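Local atomic coordinates of putative beta-glucosidase (PDB entry 5WAB), a protein that hydrolyses beta-glucosidic linkages as a member of glycoside hydrolase family 3 and possibly also removes terminal arabinopyranosyl residues from a ginsenoside. Residues A[112-117]-A[520-525]; A[171-176]-A[211-216]; A[179-184]-A[221-226]; A[628-631]-A[636-639]. All blocks are in the same frame, centred on the assembly; numbering follows the deposited sequence.

Interaction 1: A[112-117]-A[520-525]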
loop_
_atom_site.group_PDB
_atom_site.type_symbol
_atom_site.label_atom_id
_atom_site.label_comp_id
_atom_site.label_asym_id
_atom_site.label_seq_id
_atom_site.Cartn_x
_atom_site.Cartn_y
_atom_site.Cartn_z
ATOM N N ILE A 112 4.256 -4.415 -4.064
ATOM C CA ILE A 112 5.369 -3.523 -3.778
ATOM C C ILE A 112 5.511 -2.503 -4.897
ATOM O O ILE A 112 5.438 -2.845 -6.086
ATOM C CB ILE A 112 6.659 -4.335 -3.595
ATOM C CG1 ILE A 112 6.545 -5.232 -2.364
ATOM C CG2 ILE A 112 7.866 -3.421 -3.499
ATOM C CD1 ILE A 112 6.269 -4.473 -1.082
ATOM N N LYS A 113 5.696 -1.237 -4.522
ATOM C CA LYS A 113 6.001 -0.176 -5.480
ATOM C C LYS A 113 7.490 -0.263 -5.798
ATOM O O LYS A 113 8.326 0.449 -5.239
ATOM C CB LYS A 113 5.608 1.181 -4.920
ATOM C CG LYS A 113 4.158 1.221 -4.515
ATOM C CD LYS A 113 3.698 2.578 -4.038
ATOM C CE LYS A 113 2.295 2.440 -3.465
ATOM N NZ LYS A 113 1.661 3.710 -3.025
ATOM N N ARG A 114 7.822 -1.206 -6.685
ATOM C CA ARG A 114 9.203 -1.382 -7.115
ATOM C C ARG A 114 9.733 -0.114 -7.761
ATOM O O ARG A 114 10.848 0.331 -7.466
ATOM C CB ARG A 114 9.299 -2.560 -8.079
ATOM C CG ARG A 114 10.593 -2.639 -8.871
ATOM C CD ARG A 114 10.574 -3.883 -9.747
ATOM N NE ARG A 114 11.837 -4.125 -10.433
ATOM C CZ ARG A 114 12.007 -3.982 -11.742
ATOM N NH1 ARG A 114 10.988 -3.612 -12.502
ATOM N NH2 ARG A 114 13.191 -4.217 -12.294
ATOM N N ASN A 115 8.935 0.484 -8.642
ATOM C CA ASN A 115 9.286 1.704 -9.339
ATOM C C ASN A 115 8.108 2.670 -9.245
ATOM O O ASN A 115 6.962 2.275 -9.524
ATOM C CB ASN A 115 9.634 1.408 -10.795
ATOM C CG ASN A 115 10.113 2.630 -11.536
ATOM O OD1 ASN A 115 9.362 3.582 -11.737
ATOM N ND2 ASN A 115 11.372 2.611 -11.948
ATOM N N PRO A 116 8.342 3.931 -8.869
ATOM C CA PRO A 116 7.222 4.863 -8.666
ATOM C C PRO A 116 6.445 5.173 -9.930
ATOM O O PRO A 116 5.371 5.776 -9.834
ATOM C CB PRO A 116 7.910 6.120 -8.115
ATOM C CG PRO A 116 9.300 6.038 -8.624
ATOM C CD PRO A 116 9.648 4.579 -8.662
ATOM N N LEU A 117 6.952 4.797 -11.106
ATOM C CA LEU A 117 6.228 4.989 -12.355
ATOM C C LEU A 117 5.112 3.974 -12.553
ATOM O O LEU A 117 4.353 4.099 -13.520
ATOM C CB LEU A 117 7.185 4.913 -13.545
ATOM C CG LEU A 117 8.251 5.999 -13.679
ATOM C CD1 LEU A 117 9.097 5.707 -14.903
ATOM C CD2 LEU A 117 7.629 7.392 -13.765
ATOM N N TYR A 520 14.164 -8.565 -12.439
ATOM C CA TYR A 520 14.324 -7.752 -11.232
ATOM C C TYR A 520 15.787 -7.804 -10.782
ATOM O O TYR A 520 16.145 -8.352 -9.736
ATOM C CB TYR A 520 13.382 -8.232 -10.140
ATOM C CG TYR A 520 11.924 -7.879 -10.352
ATOM C CD1 TYR A 520 11.427 -7.548 -11.614
ATOM C CD2 TYR A 520 11.037 -7.892 -9.285
ATOM C CE1 TYR A 520 10.085 -7.231 -11.791
ATOM C CE2 TYR A 520 9.707 -7.580 -9.452
ATOM C CZ TYR A 520 9.233 -7.254 -10.700
ATOM O OH TYR A 520 7.901 -6.951 -10.833
ATOM N N GLY A 521 16.645 -7.179 -11.591
ATOM C CA GLY A 521 18.079 -7.282 -11.382
ATOM C C GLY A 521 18.575 -6.604 -10.125
ATOM O O GLY A 521 19.684 -6.905 -9.669
ATOM N N GLU A 522 17.777 -5.698 -9.554
ATOM C CA GLU A 522 18.158 -5.009 -8.327
ATOM C C GLU A 522 18.038 -5.897 -7.094
ATOM O O GLU A 522 18.579 -5.537 -6.041
ATOM C CB GLU A 522 17.310 -3.747 -8.155
ATOM C CG GLU A 522 15.850 -4.010 -7.811
ATOM C CD GLU A 522 15.012 -4.355 -9.025
ATOM O OE1 GLU A 522 15.518 -4.225 -10.162
ATOM O OE2 GLU A 522 13.846 -4.759 -8.841
ATOM N N GLY A 523 17.354 -7.035 -7.205
ATOM C CA GLY A 523 17.267 -7.974 -6.091
ATOM C C GLY A 523 16.479 -7.396 -4.938
ATOM O O GLY A 523 15.404 -6.817 -5.126
ATOM N N VAL A 524 17.016 -7.518 -3.723
ATOM C CA VAL A 524 16.298 -6.978 -2.570
ATOM C C VAL A 524 16.504 -5.483 -2.407
ATOM O O VAL A 524 15.859 -4.876 -1.545
ATOM C CB VAL A 524 16.680 -7.687 -1.255
ATOM C CG1 VAL A 524 16.290 -9.171 -1.313
ATOM C CG2 VAL A 524 18.164 -7.516 -0.953
ATOM N N PHE A 525 17.359 -4.864 -3.227
ATOM C CA PHE A 525 17.689 -3.444 -3.073
ATOM C C PHE A 525 16.679 -2.604 -3.848
ATOM O O PHE A 525 16.938 -2.083 -4.934
ATOM C CB PHE A 525 19.127 -3.178 -3.504
ATOM C CG PHE A 525 20.145 -3.853 -2.627
ATOM C CD1 PHE A 525 20.550 -3.266 -1.435
ATOM C CD2 PHE A 525 20.667 -5.092 -2.968
ATOM C CE1 PHE A 525 21.478 -3.891 -0.616
ATOM C CE2 PHE A 525 21.598 -5.721 -2.153
ATOM C CZ PHE A 525 22.003 -5.122 -0.978
HETATM O O HOH W 1 7.949 -4.405 -12.504
#
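Arg114 spreads its guanidinium over one face of the Tyr520 ring and presents the edge of the same flat group to the carboxylate of Glu522. The packing is tight here. The two planes lie only 4° apart, with Arg114 CZ 4.0 Å from the Tyr520 ring centroid, so the stack is also a cation-pi contact. Arg114 CD sits nearly on the ring normal, 3.8 Å from that centroid, adding a CH-pi contact. The arginine chain runs out extended from a CG placed anti to the backbone N (chi1 165°), and this carries the charged end across to the turn at 520-523. Glu522, bent at chi2, is gripped side-on: Arg114 NE reaches Glu522 OE2 at 2.6 Å, almost straight at 173° and in the guanidinium plane, while Arg114 NH2 holds Glu522 OE1 at 3.2 Å, tilted from that plane. Both oxygens are met on their syn side. The far end is looser. There a water donates to Tyr520 OH at 3.0 Å and takes only a weak bond from Arg114 NH1; the hydroxyl is also hydrogen-bonded to Asn159 OD1. A leucine in place of Arg114 would probably leave the buried carboxylate of Glu522 without its countercharge and the Tyr520 face without its stacked partner. Paired charges, with Arg114 NH2 also bonded to Asn510 O, imply that the buried guanidinium is likely to stay protonated and held flat, fastening the N-terminal family domain to a loop of the C-terminal one.

Interaction 2: A[171-176]-A[211-216]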
loop_
_atom_site.group_PDB
_atom_site.type_symbol
_atom_site.label_atom_id
_atom_site.label_comp_id
_atom_site.label_asym_id
_atom_site.label_seq_id
_atom_site.Cartn_x
_atom_site.Cartn_y
_atom_site.Cartn_z
ATOM N N ILE A 171 12.446 -13.034 -11.070
ATOM C CA ILE A 171 12.811 -12.569 -9.739
ATOM C C ILE A 171 13.571 -13.673 -9.024
ATOM O O ILE A 171 13.209 -14.851 -9.126
ATOM C CB ILE A 171 11.554 -12.187 -8.928
ATOM C CG1 ILE A 171 10.616 -11.316 -9.765
ATOM C CG2 ILE A 171 11.941 -11.488 -7.628
ATOM C CD1 ILE A 171 9.318 -11.003 -9.073
ATOM N N SER A 172 14.626 -13.299 -8.307
ATOM C CA SER A 172 15.327 -14.270 -7.480
ATOM C C SER A 172 14.463 -14.669 -6.286
ATOM O O SER A 172 13.532 -13.960 -5.892
ATOM C CB SER A 172 16.652 -13.708 -6.977
ATOM O OG SER A 172 16.414 -12.743 -5.977
ATOM N N GLN A 173 14.801 -15.817 -5.693
ATOM C CA GLN A 173 14.050 -16.301 -4.539
ATOM C C GLN A 173 14.164 -15.354 -3.351
ATOM O O GLN A 173 13.156 -15.051 -2.702
ATOM C CB GLN A 173 14.509 -17.708 -4.166
ATOM C CG GLN A 173 14.001 -18.742 -5.153
ATOM C CD GLN A 173 12.488 -18.700 -5.285
ATOM O OE1 GLN A 173 11.954 -18.460 -6.368
ATOM N NE2 GLN A 173 11.788 -18.949 -4.180
ATOM N N ARG A 174 15.372 -14.857 -3.063
ATOM C CA ARG A 174 15.530 -13.894 -1.974
ATOM C C ARG A 174 14.617 -12.691 -2.159
ATOM O O ARG A 174 13.934 -12.267 -1.219
ATOM C CB ARG A 174 16.983 -13.432 -1.867
ATOM C CG ARG A 174 17.854 -14.290 -0.987
ATOM C CD ARG A 174 19.124 -13.548 -0.601
ATOM N NE ARG A 174 18.882 -12.412 0.288
ATOM C CZ ARG A 174 19.733 -11.399 0.454
ATOM N NH1 ARG A 174 20.878 -11.375 -0.213
ATOM N NH2 ARG A 174 19.441 -10.402 1.280
ATOM N N ALA A 175 14.598 -12.118 -3.363
ATOM C CA ALA A 175 13.781 -10.931 -3.586
ATOM C C ALA A 175 12.299 -11.251 -3.446
ATOM O O ALA A 175 11.539 -10.454 -2.882
ATOM C CB ALA A 175 14.093 -10.326 -4.957
ATOM N N LEU A 176 11.874 -12.425 -3.924
ATOM C CA LEU A 176 10.494 -12.856 -3.717
ATOM C C LEU A 176 10.187 -13.004 -2.230
ATOM O O LEU A 176 9.174 -12.492 -1.739
ATOM C CB LEU A 176 10.242 -14.175 -4.449
ATOM C CG LEU A 176 9.935 -14.128 -5.943
ATOM C CD1 LEU A 176 9.912 -15.523 -6.496
ATOM C CD2 LEU A 176 8.605 -13.428 -6.206
ATOM N N ASN A 211 0.240 -21.237 -11.133
ATOM C CA ASN A 211 1.489 -21.445 -10.406
ATOM C C ASN A 211 1.173 -22.231 -9.136
ATOM O O ASN A 211 0.757 -21.656 -8.126
ATOM C CB ASN A 211 2.135 -20.098 -10.093
ATOM C CG ASN A 211 3.599 -20.212 -9.719
ATOM O OD1 ASN A 211 4.056 -21.252 -9.235
ATOM N ND2 ASN A 211 4.342 -19.126 -9.919
ATOM N N ARG A 212 1.374 -23.548 -9.183
ATOM C CA ARG A 212 1.064 -24.371 -8.018
ATOM C C ARG A 212 2.004 -24.067 -6.858
ATOM O O ARG A 212 1.586 -24.077 -5.693
ATOM C CB ARG A 212 1.135 -25.856 -8.379
ATOM C CG ARG A 212 0.821 -26.768 -7.214
ATOM C CD ARG A 212 0.628 -28.197 -7.668
ATOM N NE ARG A 212 0.440 -29.092 -6.534
ATOM C CZ ARG A 212 -0.732 -29.302 -5.933
ATOM N NH1 ARG A 212 -1.827 -28.677 -6.356
ATOM N NH2 ARG A 212 -0.813 -30.140 -4.905
ATOM N N TRP A 213 3.278 -23.805 -7.154
ATOM C CA TRP A 213 4.204 -23.413 -6.102
ATOM C C TRP A 213 3.706 -22.174 -5.375
ATOM O O TRP A 213 3.730 -22.111 -4.141
ATOM C CB TRP A 213 5.595 -23.173 -6.686
ATOM C CG TRP A 213 6.564 -22.618 -5.696
ATOM C CD1 TRP A 213 7.224 -23.310 -4.724
ATOM C CD2 TRP A 213 6.992 -21.256 -5.580
ATOM N NE1 TRP A 213 8.036 -22.464 -4.010
ATOM C CE2 TRP A 213 7.914 -21.197 -4.519
ATOM C CE3 TRP A 213 6.687 -20.082 -6.273
ATOM C CZ2 TRP A 213 8.532 -20.008 -4.133
ATOM C CZ3 TRP A 213 7.302 -18.904 -5.889
ATOM C CH2 TRP A 213 8.210 -18.876 -4.827
ATOM N N LEU A 214 3.228 -21.186 -6.128
ATOM C CA LEU A 214 2.772 -19.948 -5.513
ATOM C C LEU A 214 1.479 -20.170 -4.736
ATOM O O LEU A 214 1.402 -19.866 -3.539
ATOM C CB LEU A 214 2.589 -18.879 -6.597
ATOM C CG LEU A 214 2.229 -17.470 -6.130
ATOM C CD1 LEU A 214 3.406 -16.849 -5.384
ATOM C CD2 LEU A 214 1.820 -16.603 -7.316
ATOM N N LEU A 215 0.459 -20.731 -5.395
ATOM C CA LEU A 215 -0.880 -20.811 -4.822
ATOM C C LEU A 215 -1.044 -21.946 -3.816
ATOM O O LEU A 215 -1.991 -21.914 -3.022
ATOM C CB LEU A 215 -1.915 -20.974 -5.934
ATOM C CG LEU A 215 -1.992 -19.906 -7.030
ATOM C CD1 LEU A 215 -3.175 -20.178 -7.965
ATOM C CD2 LEU A 215 -2.094 -18.517 -6.418
ATOM N N THR A 216 -0.162 -22.948 -3.827
ATOM C CA THR A 216 -0.326 -24.100 -2.949
ATOM C C THR A 216 0.892 -24.317 -2.065
ATOM O O THR A 216 0.753 -24.322 -0.839
ATOM C CB THR A 216 -0.623 -25.362 -3.774
ATOM O OG1 THR A 216 -1.810 -25.160 -4.549
ATOM C CG2 THR A 216 -0.835 -26.569 -2.852
#
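Trp213 contributes the most surface to this contact, its six-membered ring reaching from helix 212-222 toward Gln173 and Leu176 on the first turn of helix 173-180. The indole swings out from a CG anti to the backbone N (chi1 173°), which projects its far corner, CZ2 and CH2, toward helix 173-180. Gln173 comes from the opposite direction. Its chain bends at chi2 and brings the amide against that corner, with Gln173 NE2 3.4 Å from Trp213 CZ2. Amide and ring planes are 72° apart and the approach is oblique; the two groups meet by van der Waals packing rather than by a hydrogen bond. Deeper in, Leu176 points toward Trp213 and touches it with one methyl, Leu176 CD1 lying 4.1 Å from Trp213 CH2. The indole corner is thus met by a polar amide on the partly exposed side and by a leucine on the buried side. Both helices start with a capped end. Ser172 OG accepts from Ala175 N at 3.2 Å, and Asn211 OD1 takes Leu214 N, also at 3.2 Å, from above its carbonyl plane. Near the first cap, Arg174 N is hydrogen-bonded to Glu632 OE2, while Trp213 also touches Arg177 farther along helix 173-180. In sequence, helix 173-180 follows strand 149-155 and precedes strand 195-198, and helix 212-222 comes between 195-198 and 228-230. The contact therefore joins the helical connections of two successive beta-alpha-beta units, as in the outer helical layer of the TIM-barrel-type N-terminal domain of family 3 glycosidases.

Interaction 3: A[179-184]-A[221-226]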
loop_
_atom_site.group_PDB
_atom_site.type_symbol
_atom_site.label_atom_id
_atom_site.label_comp_id
_atom_site.label_asym_id
_atom_site.label_seq_id
_atom_site.Cartn_x
_atom_site.Cartn_y
_atom_site.Cartn_z
ATOM N N ILE A 179 10.969 -9.223 -0.365
ATOM C CA ILE A 179 10.360 -7.991 -0.873
ATOM C C ILE A 179 8.887 -8.193 -1.221
ATOM O O ILE A 179 8.014 -7.512 -0.680
ATOM C CB ILE A 179 11.145 -7.429 -2.080
ATOM C CG1 ILE A 179 12.628 -7.230 -1.734
ATOM C CG2 ILE A 179 10.501 -6.140 -2.563
ATOM C CD1 ILE A 179 12.892 -6.265 -0.597
ATOM N N TYR A 180 8.591 -9.117 -2.133
ATOM C CA TYR A 180 7.263 -9.179 -2.733
ATOM C C TYR A 180 6.303 -10.108 -2.006
ATOM O O TYR A 180 5.089 -10.004 -2.223
ATOM C CB TYR A 180 7.395 -9.593 -4.206
ATOM C CG TYR A 180 8.319 -8.652 -4.946
ATOM C CD1 TYR A 180 7.851 -7.440 -5.434
ATOM C CD2 TYR A 180 9.672 -8.946 -5.106
ATOM C CE1 TYR A 180 8.687 -6.558 -6.084
ATOM C CE2 TYR A 180 10.523 -8.063 -5.763
ATOM C CZ TYR A 180 10.021 -6.868 -6.244
ATOM O OH TYR A 180 10.841 -5.975 -6.894
ATOM N N PHE A 181 6.797 -10.951 -1.105
ATOM C CA PHE A 181 5.949 -11.864 -0.342
ATOM C C PHE A 181 5.561 -11.345 1.043
ATOM O O PHE A 181 4.400 -11.523 1.431
ATOM C CB PHE A 181 6.628 -13.232 -0.194
ATOM C CG PHE A 181 6.506 -14.112 -1.410
ATOM C CD1 PHE A 181 5.733 -13.724 -2.495
ATOM C CD2 PHE A 181 7.195 -15.316 -1.482
ATOM C CE1 PHE A 181 5.623 -14.536 -3.618
ATOM C CE2 PHE A 181 7.096 -16.126 -2.605
ATOM C CZ PHE A 181 6.309 -15.735 -3.671
ATOM N N PRO A 182 6.473 -10.736 1.830
ATOM C CA PRO A 182 6.173 -10.520 3.262
ATOM C C PRO A 182 4.870 -9.791 3.554
ATOM O O PRO A 182 4.241 -10.079 4.582
ATOM C CB PRO A 182 7.383 -9.717 3.750
ATOM C CG PRO A 182 8.478 -10.180 2.898
ATOM C CD PRO A 182 7.866 -10.351 1.530
ATOM N N ALA A 183 4.454 -8.840 2.712
ATOM C CA ALA A 183 3.175 -8.173 2.938
ATOM C C ALA A 183 2.014 -9.146 2.779
ATOM O O ALA A 183 1.077 -9.143 3.587
ATOM C CB ALA A 183 3.019 -6.990 1.983
ATOM N N PHE A 184 2.055 -9.984 1.745
ATOM C CA PHE A 184 1.059 -11.040 1.609
ATOM C C PHE A 184 1.135 -12.010 2.782
ATOM O O PHE A 184 0.111 -12.382 3.367
ATOM C CB PHE A 184 1.250 -11.782 0.285
ATOM C CG PHE A 184 0.856 -10.988 -0.942
ATOM C CD1 PHE A 184 -0.479 -10.864 -1.297
ATOM C CD2 PHE A 184 1.818 -10.406 -1.762
ATOM C CE1 PHE A 184 -0.857 -10.157 -2.434
ATOM C CE2 PHE A 184 1.448 -9.698 -2.904
ATOM C CZ PHE A 184 0.100 -9.575 -3.237
ATOM N N ASP A 221 0.564 -24.476 2.013
ATOM C CA ASP A 221 1.330 -25.465 2.770
ATOM C C ASP A 221 2.314 -24.822 3.739
ATOM O O ASP A 221 2.543 -25.363 4.826
ATOM C CB ASP A 221 2.054 -26.424 1.823
ATOM C CG ASP A 221 1.094 -27.328 1.055
ATOM O OD1 ASP A 221 -0.074 -27.468 1.483
ATOM O OD2 ASP A 221 1.516 -27.916 0.035
ATOM N N GLU A 222 2.897 -23.678 3.380
ATOM C CA GLU A 222 3.863 -23.004 4.244
ATOM C C GLU A 222 3.210 -21.949 5.134
ATOM O O GLU A 222 3.452 -21.922 6.343
ATOM C CB GLU A 222 4.971 -22.361 3.401
ATOM C CG GLU A 222 5.808 -23.346 2.598
ATOM C CD GLU A 222 6.884 -22.661 1.781
ATOM O OE1 GLU A 222 7.209 -21.496 2.085
ATOM O OE2 GLU A 222 7.399 -23.281 0.829
ATOM N N TRP A 223 2.384 -21.075 4.562
ATOM C CA TRP A 223 1.815 -19.966 5.321
ATOM C C TRP A 223 0.514 -20.313 6.042
ATOM O O TRP A 223 0.114 -19.579 6.953
ATOM C CB TRP A 223 1.559 -18.767 4.402
ATOM C CG TRP A 223 2.783 -18.159 3.781
ATOM C CD1 TRP A 223 4.086 -18.464 4.052
ATOM C CD2 TRP A 223 2.813 -17.127 2.784
ATOM N NE1 TRP A 223 4.925 -17.684 3.287
ATOM C CE2 TRP A 223 4.166 -16.856 2.501
ATOM C CE3 TRP A 223 1.825 -16.405 2.105
ATOM C CZ2 TRP A 223 4.556 -15.896 1.560
ATOM C CZ3 TRP A 223 2.216 -15.450 1.172
ATOM C CH2 TRP A 223 3.569 -15.209 0.908
ATOM N N GLY A 224 -0.164 -21.396 5.662
ATOM C CA GLY A 224 -1.427 -21.732 6.294
ATOM C C GLY A 224 -2.617 -20.907 5.853
ATOM O O GLY A 224 -3.521 -20.658 6.655
ATOM N N TYR A 225 -2.644 -20.466 4.598
ATOM C CA TYR A 225 -3.793 -19.729 4.090
ATOM C C TYR A 225 -5.014 -20.640 4.043
ATOM O O TYR A 225 -4.969 -21.732 3.467
ATOM C CB TYR A 225 -3.492 -19.171 2.702
ATOM C CG TYR A 225 -4.656 -18.452 2.059
ATOM C CD1 TYR A 225 -5.231 -17.340 2.661
ATOM C CD2 TYR A 225 -5.171 -18.877 0.844
ATOM C CE1 TYR A 225 -6.290 -16.686 2.077
ATOM C CE2 TYR A 225 -6.223 -18.222 0.249
ATOM C CZ TYR A 225 -6.781 -17.130 0.870
ATOM O OH TYR A 225 -7.835 -16.478 0.278
ATOM N N GLU A 226 -6.107 -20.191 4.651
ATOM C CA GLU A 226 -7.306 -21.005 4.770
ATOM C C GLU A 226 -8.389 -20.631 3.767
ATOM O O GLU A 226 -9.418 -21.312 3.700
ATOM C CB GLU A 226 -7.867 -20.882 6.189
ATOM C CG GLU A 226 -6.909 -21.313 7.281
ATOM C CD GLU A 226 -7.451 -21.027 8.670
ATOM O OE1 GLU A 226 -8.352 -20.165 8.800
ATOM O OE2 GLU A 226 -6.975 -21.662 9.634
#
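In the helical layer of the TIM-barrel-type N-terminal domain, Trp223, which follows helix 212-222, is wedged against Phe181 and Phe184, which lie near the junction of helices 173-180 and 182-190. Trp223 CG lies anti to the carbonyl carbon (chi1 -64°), a setting from which the six-membered ring reaches both phenylalanines. The main element is an offset edge-to-face aromatic pair: the edge of Trp223 is turned toward the face of Phe181, with planes at 87° and the centroid of the indole six-membered ring 5.6 Å from that of Phe181. The CB of Phe181 lies at the indole edge, close to its plane, 3.8 Å from Trp223 CZ2. Phe184 works differently. Phe184 CB leans on the indole, 3.9 Å from Trp223 CZ3, while the phenyl ring leads away to meet Phe155 edge-to-face. The three aromatic side chains are buried, and they meet one another through carbon atoms. Glu185 and Lys189 of helix 182-190 also touch the indole. At the corner of the indole, Trp223 CH2 comes within 3.9 Å of Phe181 CG.

Interaction 4: A[628-631]-A[636-639]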
loop_
_atom_site.group_PDB
_atom_site.type_symbol
_atom_site.label_atom_id
_atom_site.label_comp_id
_atom_site.label_asym_id
_atom_site.label_seq_id
_atom_site.Cartn_x
_atom_site.Cartn_y
_atom_site.Cartn_z
ATOM N N ALA A 628 16.374 -11.691 10.274
ATOM C CA ALA A 628 16.610 -12.840 9.412
ATOM C C ALA A 628 16.490 -12.461 7.944
ATOM O O ALA A 628 15.566 -11.746 7.546
ATOM C CB ALA A 628 15.625 -13.967 9.728
ATOM N N TYR A 629 17.405 -12.977 7.133
ATOM C CA TYR A 629 17.287 -12.900 5.688
ATOM C C TYR A 629 16.904 -14.266 5.145
ATOM O O TYR A 629 17.000 -15.281 5.836
ATOM C CB TYR A 629 18.592 -12.414 5.036
ATOM C CG TYR A 629 19.826 -13.252 5.341
ATOM C CD1 TYR A 629 20.100 -14.418 4.631
ATOM C CD2 TYR A 629 20.726 -12.865 6.335
ATOM C CE1 TYR A 629 21.229 -15.176 4.902
ATOM C CE2 TYR A 629 21.856 -13.618 6.615
ATOM C CZ TYR A 629 22.101 -14.773 5.895
ATOM O OH TYR A 629 23.225 -15.519 6.163
ATOM N N TRP A 630 16.458 -14.282 3.895
ATOM C CA TRP A 630 16.198 -15.543 3.227
ATOM C C TRP A 630 17.501 -16.100 2.673
ATOM O O TRP A 630 18.208 -15.421 1.922
ATOM C CB TRP A 630 15.173 -15.368 2.107
ATOM C CG TRP A 630 14.788 -16.675 1.505
ATOM C CD1 TRP A 630 15.282 -17.232 0.361
ATOM C CD2 TRP A 630 13.856 -17.615 2.041
ATOM N NE1 TRP A 630 14.698 -18.454 0.141
ATOM C CE2 TRP A 630 13.818 -18.713 1.159
ATOM C CE3 TRP A 630 13.036 -17.629 3.174
ATOM C CZ2 TRP A 630 13.000 -19.820 1.380
ATOM C CZ3 TRP A 630 12.225 -18.721 3.391
ATOM C CH2 TRP A 630 12.210 -19.805 2.496
ATOM N N SER A 631 17.815 -17.337 3.033
ATOM C CA SER A 631 19.004 -18.008 2.530
ATOM C C SER A 631 18.581 -19.022 1.480
ATOM O O SER A 631 17.850 -19.968 1.787
ATOM C CB SER A 631 19.774 -18.700 3.652
ATOM O OG SER A 631 20.843 -19.472 3.126
ATOM N N ASP A 636 15.398 -21.297 3.524
ATOM C CA ASP A 636 14.667 -20.946 4.733
ATOM C C ASP A 636 15.226 -19.637 5.271
ATOM O O ASP A 636 16.303 -19.188 4.869
ATOM C CB ASP A 636 14.765 -22.059 5.788
ATOM C CG ASP A 636 13.680 -21.968 6.851
ATOM O OD1 ASP A 636 12.868 -21.018 6.804
ATOM O OD2 ASP A 636 13.626 -22.870 7.721
ATOM N N TRP A 637 14.473 -19.026 6.177
ATOM C CA TRP A 637 14.973 -17.855 6.880
ATOM C C TRP A 637 16.175 -18.236 7.738
ATOM O O TRP A 637 16.299 -19.371 8.202
ATOM C CB TRP A 637 13.863 -17.243 7.735
ATOM C CG TRP A 637 12.714 -16.764 6.900
ATOM C CD1 TRP A 637 11.521 -17.396 6.701
ATOM C CD2 TRP A 637 12.669 -15.563 6.115
ATOM N NE1 TRP A 637 10.729 -16.653 5.857
ATOM C CE2 TRP A 637 11.411 -15.527 5.479
ATOM C CE3 TRP A 637 13.569 -14.511 5.896
ATOM C CZ2 TRP A 637 11.028 -14.479 4.635
ATOM C CZ3 TRP A 637 13.186 -13.468 5.058
ATOM C CH2 TRP A 637 11.925 -13.460 4.441
ATOM N N HIS A 638 17.086 -17.281 7.923
ATOM C CA HIS A 638 18.313 -17.535 8.668
ATOM C C HIS A 638 18.691 -16.295 9.464
ATOM O O HIS A 638 18.847 -15.214 8.892
ATOM C CB HIS A 638 19.460 -17.940 7.732
ATOM C CG HIS A 638 20.737 -18.263 8.448
ATOM N ND1 HIS A 638 21.940 -17.666 8.138
ATOM C CD2 HIS A 638 20.992 -19.108 9.476
ATOM C CE1 HIS A 638 22.884 -18.138 8.933
ATOM N NE2 HIS A 638 22.334 -19.012 9.757
ATOM N N VAL A 639 18.837 -16.459 10.778
ATOM C CA VAL A 639 19.405 -15.434 11.645
ATOM C C VAL A 639 20.869 -15.790 11.847
ATOM O O VAL A 639 21.193 -16.852 12.392
ATOM C CB VAL A 639 18.663 -15.329 12.987
ATOM C CG1 VAL A 639 19.311 -14.277 13.857
ATOM C CG2 VAL A 639 17.211 -14.963 12.767
#
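Trp630 and Trp637 face each other across an antiparallel beta hairpin in the fibronectin type III-like domain, a non-hydrogen-bonded pair whose indoles cross at about a right angle. The edge of Trp630 is driven into the face of Trp637: Trp630 CE3 stands over the ring, 3.5 Å from Trp637 CE2, and the planes are 85° apart. One face of Trp630 is in turn covered by the backbone of Asp636, with Trp630 CH2 3.5 Å from Asp636 CA. Each indole also has a cationic neighbour, Arg177 for Trp630 and Arg625 for Trp637. With an alanine replacing Trp637, the Trp630 edge would probably lose the surface that fixes its tilt, and Arg625 its cation-pi partner. On the other face of the hairpin, with CG between the backbone N and the carbonyl carbon (chi1 57°), the Tyr629 ring lies alongside His638, the two side chains pointing the same way. The edge of His638 is turned to the face of Tyr629 in an offset pair, planes at 81°. Their backbones are joined at this pair, His638 N giving a 2.9 Å bond to Tyr629 O; Ser631 N to Asp636 O, at 3.0 Å, does the same nearer the turn. Tyr629 OH, which also bonds Glu640 OE1, accepts from His638 ND1 at 3.2 Å, the hydroxyl oxygen lying in the imidazole plane.

From the N terminus, the loop at 112-117 opens interaction 1, which closes only at 520-525, some 400 residues later, and so ties the N-terminal family domain to the C-terminal one. Nested within that span, interactions 2 and 3 cross, their segments alternating along the chain: interaction 2 joins helix 173-180 to helix 212-222, and interaction 3 joins the junction of helices 173-180 and 182-190 to the residues following 212-222. Interaction 1 touches both, Tyr520 packing on Ile171 and Tyr180. Interaction 4 follows in series, closing a short hairpin in the fibronectin type III-like domain, and meets interaction 2 where Trp630 O packs against Arg174 CG. The region of helix 173-180, itself in the N-terminal domain, thus touches both others.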